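Side-chain contacts in putative alpha-N-acetylgalactosaminidase (Bacillus halodurans C-125, PDB 3CC1), which is a putative glycoside hydrolase that probably removes terminal alpha-linked N-acetylgalactosamine from glycoconjugates: residues 36-39 / 40-44; 193-196 / 197-200; 337-340 / 341-345. All blocks are in the same frame, centred on the assembly; numbering follows the deposited sequence.

Contact 1: 36-39 / 40-44; sequences EYMA and NHLKK
His41 lies over a face of the Tyr37 ring, one helical turn on. Its ND1 sits above the middle of the tyrosine ring, 3.2 Å from the plane and 3.4 Å from Tyr37 CE2, while the two ring planes meet at 44°, an oblique pairing. Tyr37 CG is anti to the backbone N (chi1 -177°), which swings the phenol alongside the following turn and under the imidazole. The same ND1 also makes a weak, bent hydrogen bond of 3.4 Å to Tyr37 O.

Apolar contacts centre on Leu42. Leu42 CD1 meets the edge of the Tyr37 ring, 4.1 Å from Tyr37 CE1, and Leu42 CB touches CG of selenomethionine Met38 at 4.0 Å. Beyond the two segments, Leu329 of helix 326-332 packs on both Tyr37 and Leu42, and Tyr37 OH is hydrogen-bonded to Asn324.

The backbone bonds record how the helix finishes. His41 N donates to Tyr37 O at 2.9 Å, and Leu42 N to Met38 O at 2.9 Å; Lys43 N adds a weak bond to that same Met38 O, a wider i to i+5 turn. A water joins Lys44 N to Ala39 O, the second link weak, and Lys43 NZ turns to Leu106 O. This is the C-terminal end of helix 28-41, which comes between the neighbouring parallel strands 14-17 and 49-52 along the chain, a beta-alpha-beta connection of the TIM-barrel fold.

Contact 2: 193-196 / 197-200; sequences DTHL and EEIK
A helix start is built here: His195 occupies the N-cap position of helix 196-208, which follows the loop after strand 180-184, and its side chain reaches Glu198 through a water. The imidazole ND1 of His195 and the carboxylate OE1 of Glu198 stand 4.2 Å apart, and the water fills the step between them, 2.7 Å from Glu198 OE1, to which it donates, and 3.2 Å from His195 ND1. Glu198 gets there with CG anti to its own nitrogen (chi1 -162°) and an extended chain beyond, which carries the carboxylate out beside the first turn. That group is buried and heavily engaged: OE1 also forms a salt bridge with Arg116, while OE2 accepts from Val155 N and is hydrogen-bonded to Tyr166 OH. So many partners should fix its rotation, and the arginine would be expected to favour its charged form.

The first turn itself is ordinary alpha-helix. Ile199 N donates to His195 O at 2.9 Å in the carbonyl plane, with an N-H...O angle of 158°, and Lys200 N follows with a bond to Leu196 O. In the TIM-barrel architecture of this family, helix 196-208 follows strand 180-184 and precedes strand 214-216, neighbouring members of the parallel sheet, thus forming a beta-alpha-beta crossover.

Ile199 sends its CG1 branch back over the cap: Ile199 CG1 lies 3.3 Å from His195 O, and Ile199 CD1 ends 4.2 Å from Leu196 CD2, a light apolar touch. Ile186 in the preceding loop also packs on this isoleucine. Lys200, its chain extended, runs alongside the turn with CG 3.3 Å from Leu196 O; its NZ makes a weak salt bridge at 3.4 Å to OE2 of Glu197, whose chain bends at chi2 (-57°) and brings the carboxylate round to the lysine's end.

Contact 3: 337-340 / 341-345; sequences ILSI and NQKSV
Asn341 N donates to Ile337 O at 3.3 Å, a nearly straight bond of 166°, and the Asn341 side chain leaves the turn past Leu338, its CB 3.6 Å from Leu338 O. Its amide is held at both ends: ND2 donates to Ser313 O, and OD1 accepts from Gln342 NE2 at 2.8 Å, the acceptor lying in the glutamine's amide plane.

Gln342 follows, its N bonded to Leu338 O and its CG resting 3.3 Å from that same oxygen. The bent chain (chi2 -69°) folds its amide toward Asn341, while OE1 pairs with Thr11 and NE2 also reaches Pro12 O. Lys343 N closes the next turn on Ser339 O, and Lys343 CB lies 4.0 Å from Ser339 OG.

Here helix 335-343 ends and gives way directly to strand 345-353, joining the TIM-barrel part of the chain to the C-terminal beta sandwich. Ser344, the first residue beyond helical geometry, grips Ile340 O twice: OG donates at 2.6 Å and N at 3.2 Å, from opposite faces of the carbonyl plane. OG stands between the backbone N and the carbonyl carbon (chi1 73°), which turns it back to this oxygen, and it is also hydrogen-bonded to Asn347 ND2. Replacement by alanine would probably cost Ile340 O the shorter of its two bonds from this residue and leave Asn347 ND2 without its hydroxyl mate. Val345 then pairs by backbone hydrogen bonds with Asn362.

In the fold
Contacts 1 and 2 belong to barrel helices on opposite sides of the chain's centre, their own centres 37 Å apart: contact 1 is at the end of helix 28-41, contact 2 at the start of helix 196-208. Contact 3 stands where the barrel passes into the beta sandwich. It lies near contact 1, nearest atoms about 6 Å apart without touching, and far from contact 2, whose nearest atoms are about 23 Å away. Gly336 lines the pocket of the bound hexaoxaicosanediol together with sandwich residues such as Tyr369 and Phe398, and the chain runs from it straight into contact 3, where the Ser344 side chain is about 9 Å from a bound di(hydroxyethyl)ether.

Contact 1: 36-39 / 40-44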
loop_
_atom_site.group_PDB
_atom_site.type_symbol
_atom_site.label_atom_id
_atom_site.label_comp_id
_atom_site.label_asym_id
_atom_site.label_seq_id
_atom_site.Cartn_x
_atom_site.Cartn_y
_atom_site.Cartn_z
ATOM N N GLU A 36 -11.585 41.993 -12.521
ATOM C CA GLU A 36 -10.952 43.017 -13.363
ATOM C C GLU A 36 -9.590 42.564 -13.829
ATOM O O GLU A 36 -9.226 42.741 -14.976
ATOM C CB GLU A 36 -10.862 44.367 -12.655
ATOM C CG GLU A 36 -12.220 45.051 -12.576
ATOM C CD GLU A 36 -12.286 46.205 -11.554
ATOM O OE1 GLU A 36 -11.239 46.528 -10.939
ATOM O OE2 GLU A 36 -13.390 46.766 -11.348
ATOM N N TYR A 37 -8.838 41.932 -12.944
ATOM C CA TYR A 37 -7.527 41.434 -13.333
ATOM C C TYR A 37 -7.709 40.388 -14.410
ATOM O O TYR A 37 -7.049 40.427 -15.429
ATOM C CB TYR A 37 -6.777 40.858 -12.153
ATOM C CG TYR A 37 -5.374 40.393 -12.471
ATOM C CD1 TYR A 37 -5.143 39.145 -13.031
ATOM C CD2 TYR A 37 -4.282 41.163 -12.140
ATOM C CE1 TYR A 37 -3.878 38.715 -13.306
ATOM C CE2 TYR A 37 -2.991 40.740 -12.425
ATOM C CZ TYR A 37 -2.798 39.522 -12.983
ATOM O OH TYR A 37 -1.539 39.080 -13.210
HETATM N N MSE A 38 -8.623 39.472 -14.191
HETATM C CA MSE A 38 -8.830 38.397 -15.140
HETATM C C MSE A 38 -9.218 38.958 -16.511
HETATM O O MSE A 38 -8.778 38.483 -17.551
HETATM C CB MSE A 38 -9.910 37.461 -14.665
HETATM C CG MSE A 38 -10.136 36.289 -15.617
HETATM SE SE MSE A 38 -11.454 35.020 -14.915
HETATM C CE MSE A 38 -10.409 34.397 -13.490
ATOM N N ALA A 39 -10.039 39.993 -16.484
ATOM C CA ALA A 39 -10.546 40.587 -17.699
ATOM C C ALA A 39 -9.379 41.221 -18.441
ATOM O O ALA A 39 -9.302 41.187 -19.660
ATOM C CB ALA A 39 -11.595 41.671 -17.363
ATOM N N ASN A 40 -8.467 41.806 -17.685
ATOM C CA ASN A 40 -7.383 42.578 -18.280
ATOM C C ASN A 40 -6.224 41.710 -18.762
ATOM O O ASN A 40 -5.563 42.061 -19.711
ATOM C CB ASN A 40 -6.864 43.614 -17.291
ATOM C CG ASN A 40 -7.823 44.804 -17.130
ATOM O OD1 ASN A 40 -8.484 45.221 -18.087
ATOM N ND2 ASN A 40 -7.869 45.380 -15.932
ATOM N N HIS A 41 -5.949 40.592 -18.097
ATOM C CA HIS A 41 -4.729 39.828 -18.398
ATOM C C HIS A 41 -4.958 38.387 -18.853
ATOM O O HIS A 41 -4.059 37.783 -19.449
ATOM C CB HIS A 41 -3.817 39.753 -17.154
ATOM C CG HIS A 41 -3.379 41.074 -16.645
ATOM N ND1 HIS A 41 -3.926 41.649 -15.514
ATOM C CD2 HIS A 41 -2.479 41.961 -17.120
ATOM C CE1 HIS A 41 -3.373 42.834 -15.317
ATOM N NE2 HIS A 41 -2.496 43.048 -16.279
ATOM N N LEU A 42 -6.128 37.833 -18.550
ATOM C CA LEU A 42 -6.313 36.391 -18.631
ATOM C C LEU A 42 -7.449 35.933 -19.564
ATOM O O LEU A 42 -7.419 34.828 -20.098
ATOM C CB LEU A 42 -6.532 35.832 -17.215
ATOM C CG LEU A 42 -5.422 35.976 -16.163
ATOM C CD1 LEU A 42 -5.890 35.411 -14.783
ATOM C CD2 LEU A 42 -4.095 35.318 -16.612
ATOM N N LYS A 43 -8.434 36.797 -19.769
ATOM C CA LYS A 43 -9.649 36.444 -20.470
ATOM C C LYS A 43 -9.305 35.894 -21.866
ATOM O O LYS A 43 -9.878 34.931 -22.352
ATOM C CB LYS A 43 -10.566 37.686 -20.580
ATOM C CG LYS A 43 -11.845 37.461 -21.328
ATOM C CD LYS A 43 -12.806 38.652 -21.167
ATOM C CE LYS A 43 -12.277 39.920 -21.844
ATOM N NZ LYS A 43 -13.209 41.080 -21.623
ATOM N N LYS A 44 -8.323 36.498 -22.484
ATOM C CA LYS A 44 -8.006 36.158 -23.874
ATOM C C LYS A 44 -7.418 34.733 -23.976
ATOM O O LYS A 44 -7.391 34.140 -25.036
ATOM C CB LYS A 44 -7.064 37.200 -24.471
ATOM C CG LYS A 44 -5.633 37.172 -23.940
ATOM C CD LYS A 44 -4.671 38.050 -24.768
ATOM C CE LYS A 44 -3.854 37.195 -25.743
ATOM N NZ LYS A 44 -2.800 37.924 -26.535
HETATM O O HOH W 1 -7.501 39.299 -21.852
#

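Contact 2: 193-196 / 197-200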
loop_
_atom_site.group_PDB
_atom_site.type_symbol
_atom_site.label_atom_id
_atom_site.label_comp_id
_atom_site.label_asym_id
_atom_site.label_seq_id
_atom_site.Cartn_x
_atom_site.Cartn_y
_atom_site.Cartn_z
ATOM N N ASP A 193 -22.446 7.281 3.227
ATOM C CA ASP A 193 -23.574 8.232 3.271
ATOM C C ASP A 193 -23.721 9.003 1.939
ATOM O O ASP A 193 -23.464 10.212 1.874
ATOM C CB ASP A 193 -23.431 9.206 4.460
ATOM C CG ASP A 193 -22.100 9.993 4.442
ATOM O OD1 ASP A 193 -21.063 9.409 4.034
ATOM O OD2 ASP A 193 -22.108 11.187 4.859
ATOM N N THR A 194 -24.100 8.282 0.879
ATOM C CA THR A 194 -24.241 8.890 -0.463
ATOM C C THR A 194 -25.602 9.586 -0.635
ATOM O O THR A 194 -26.540 9.384 0.159
ATOM C CB THR A 194 -24.128 7.874 -1.609
ATOM O OG1 THR A 194 -25.080 6.818 -1.392
ATOM C CG2 THR A 194 -22.711 7.302 -1.718
ATOM N N HIS A 195 -25.700 10.375 -1.707
ATOM C CA HIS A 195 -26.825 11.284 -1.876
ATOM C C HIS A 195 -27.358 11.275 -3.308
ATOM O O HIS A 195 -27.620 12.328 -3.893
ATOM C CB HIS A 195 -26.396 12.705 -1.506
ATOM C CG HIS A 195 -25.720 12.824 -0.178
ATOM N ND1 HIS A 195 -26.373 12.616 1.020
ATOM C CD2 HIS A 195 -24.451 13.175 0.141
ATOM C CE1 HIS A 195 -25.525 12.809 2.019
ATOM N NE2 HIS A 195 -24.359 13.173 1.512
ATOM N N LEU A 196 -27.529 10.083 -3.868
ATOM C CA LEU A 196 -27.834 9.943 -5.310
ATOM C C LEU A 196 -29.186 10.519 -5.706
ATOM O O LEU A 196 -29.313 11.159 -6.749
ATOM C CB LEU A 196 -27.727 8.475 -5.764
ATOM C CG LEU A 196 -26.352 7.806 -5.482
ATOM C CD1 LEU A 196 -26.288 6.372 -6.028
ATOM C CD2 LEU A 196 -25.194 8.668 -6.018
ATOM N N GLU A 197 -30.199 10.287 -4.883
ATOM C CA GLU A 197 -31.542 10.807 -5.192
ATOM C C GLU A 197 -31.635 12.327 -5.018
ATOM O O GLU A 197 -32.357 12.989 -5.746
ATOM C CB GLU A 197 -32.612 10.107 -4.357
ATOM C CG GLU A 197 -32.816 8.644 -4.740
ATOM C CD GLU A 197 -33.176 8.477 -6.236
ATOM O OE1 GLU A 197 -33.944 9.305 -6.787
ATOM O OE2 GLU A 197 -32.677 7.518 -6.870
ATOM N N GLU A 198 -30.883 12.862 -4.060
ATOM C CA GLU A 198 -30.826 14.296 -3.837
ATOM C C GLU A 198 -30.110 14.952 -5.025
ATOM O O GLU A 198 -30.528 16.006 -5.508
ATOM C CB GLU A 198 -30.135 14.623 -2.505
ATOM C CG GLU A 198 -30.424 16.007 -2.011
ATOM C CD GLU A 198 -30.030 16.295 -0.542
ATOM O OE1 GLU A 198 -29.411 15.447 0.137
ATOM O OE2 GLU A 198 -30.350 17.419 -0.083
ATOM N N ILE A 199 -29.070 14.285 -5.541
ATOM C CA ILE A 199 -28.396 14.745 -6.780
ATOM C C ILE A 199 -29.344 14.829 -7.961
ATOM O O ILE A 199 -29.297 15.775 -8.725
ATOM C CB ILE A 199 -27.179 13.832 -7.196
ATOM C CG1 ILE A 199 -25.992 14.054 -6.224
ATOM C CG2 ILE A 199 -26.756 14.104 -8.675
ATOM C CD1 ILE A 199 -24.995 12.901 -6.265
ATOM N N LYS A 200 -30.185 13.827 -8.122
ATOM C CA LYS A 200 -31.122 13.825 -9.250
ATOM C C LYS A 200 -32.052 15.046 -9.181
ATOM O O LYS A 200 -32.348 15.669 -10.211
ATOM C CB LYS A 200 -31.919 12.523 -9.314
ATOM C CG LYS A 200 -31.083 11.244 -9.534
ATOM C CD LYS A 200 -32.031 10.035 -9.693
ATOM C CE LYS A 200 -31.339 8.665 -9.736
ATOM N NZ LYS A 200 -32.302 7.599 -10.251
HETATM O O HOH W 2 -29.484 12.738 0.448
#

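Contact 3: 337-340 / 341-345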
loop_
_atom_site.group_PDB
_atom_site.type_symbol
_atom_site.label_atom_id
_atom_site.label_comp_id
_atom_site.label_asym_id
_atom_site.label_seq_id
_atom_site.Cartn_x
_atom_site.Cartn_y
_atom_site.Cartn_z
ATOM N N ILE A 337 0.274 24.900 -22.929
ATOM C CA ILE A 337 -0.224 24.157 -21.754
ATOM C C ILE A 337 -1.754 24.183 -21.666
ATOM O O ILE A 337 -2.396 23.190 -21.380
ATOM C CB ILE A 337 0.399 24.740 -20.425
ATOM C CG1 ILE A 337 1.923 24.512 -20.410
ATOM C CG2 ILE A 337 -0.285 24.213 -19.179
ATOM C CD1 ILE A 337 2.423 23.011 -20.525
ATOM N N LEU A 338 -2.329 25.358 -21.855
ATOM C CA LEU A 338 -3.764 25.522 -21.758
ATOM C C LEU A 338 -4.446 24.732 -22.844
ATOM O O LEU A 338 -5.517 24.172 -22.667
ATOM C CB LEU A 338 -4.148 26.995 -21.870
ATOM C CG LEU A 338 -3.660 27.929 -20.740
ATOM C CD1 LEU A 338 -4.096 29.397 -21.035
ATOM C CD2 LEU A 338 -4.108 27.391 -19.366
ATOM N N SER A 339 -3.805 24.681 -23.998
ATOM C CA SER A 339 -4.365 23.914 -25.079
ATOM C C SER A 339 -4.408 22.385 -24.794
ATOM O O SER A 339 -5.326 21.668 -25.228
ATOM C CB SER A 339 -3.602 24.245 -26.342
ATOM O OG SER A 339 -3.955 23.301 -27.308
ATOM N N ILE A 340 -3.455 21.892 -24.019
ATOM C CA ILE A 340 -3.507 20.484 -23.570
ATOM C C ILE A 340 -4.777 20.281 -22.731
ATOM O O ILE A 340 -5.573 19.369 -22.992
ATOM C CB ILE A 340 -2.222 20.046 -22.799
ATOM C CG1 ILE A 340 -1.022 20.153 -23.729
ATOM C CG2 ILE A 340 -2.357 18.635 -22.253
ATOM C CD1 ILE A 340 0.324 20.153 -23.076
ATOM N N ASN A 341 -4.960 21.148 -21.733
ATOM C CA ASN A 341 -6.118 21.047 -20.809
ATOM C C ASN A 341 -7.458 21.228 -21.538
ATOM O O ASN A 341 -8.478 20.562 -21.246
ATOM C CB ASN A 341 -5.997 22.108 -19.721
ATOM C CG ASN A 341 -7.174 22.089 -18.742
ATOM O OD1 ASN A 341 -8.128 22.855 -18.885
ATOM N ND2 ASN A 341 -7.103 21.216 -17.755
ATOM N N GLN A 342 -7.454 22.116 -22.525
ATOM C CA GLN A 342 -8.712 22.543 -23.162
ATOM C C GLN A 342 -9.067 21.802 -24.471
ATOM O O GLN A 342 -10.242 21.791 -24.888
ATOM C CB GLN A 342 -8.680 24.050 -23.469
ATOM C CG GLN A 342 -8.704 24.972 -22.241
ATOM C CD GLN A 342 -10.043 24.928 -21.529
ATOM O OE1 GLN A 342 -11.017 25.452 -22.032
ATOM N NE2 GLN A 342 -10.095 24.259 -20.386
ATOM N N LYS A 343 -8.048 21.225 -25.116
ATOM C CA LYS A 343 -8.220 20.681 -26.470
ATOM C C LYS A 343 -7.751 19.246 -26.711
ATOM O O LYS A 343 -8.147 18.625 -27.692
ATOM C CB LYS A 343 -7.528 21.606 -27.483
ATOM C CG LYS A 343 -8.138 23.009 -27.575
ATOM C CD LYS A 343 -9.528 22.984 -28.228
ATOM C CE LYS A 343 -10.260 24.346 -28.169
ATOM N NZ LYS A 343 -11.088 24.513 -26.935
ATOM N N SER A 344 -6.894 18.714 -25.848
ATOM C CA SER A 344 -6.318 17.386 -26.118
ATOM C C SER A 344 -7.328 16.250 -25.873
ATOM O O SER A 344 -8.323 16.404 -25.171
ATOM C CB SER A 344 -5.019 17.182 -25.328
ATOM O OG SER A 344 -5.271 16.982 -23.966
ATOM N N VAL A 345 -7.044 15.112 -26.498
ATOM C CA VAL A 345 -7.859 13.917 -26.381
ATOM C C VAL A 345 -7.004 12.685 -26.077
ATOM O O VAL A 345 -5.787 12.761 -26.072
ATOM C CB VAL A 345 -8.686 13.689 -27.680
ATOM C CG1 VAL A 345 -9.669 14.838 -27.880
ATOM C CG2 VAL A 345 -7.723 13.499 -28.925
#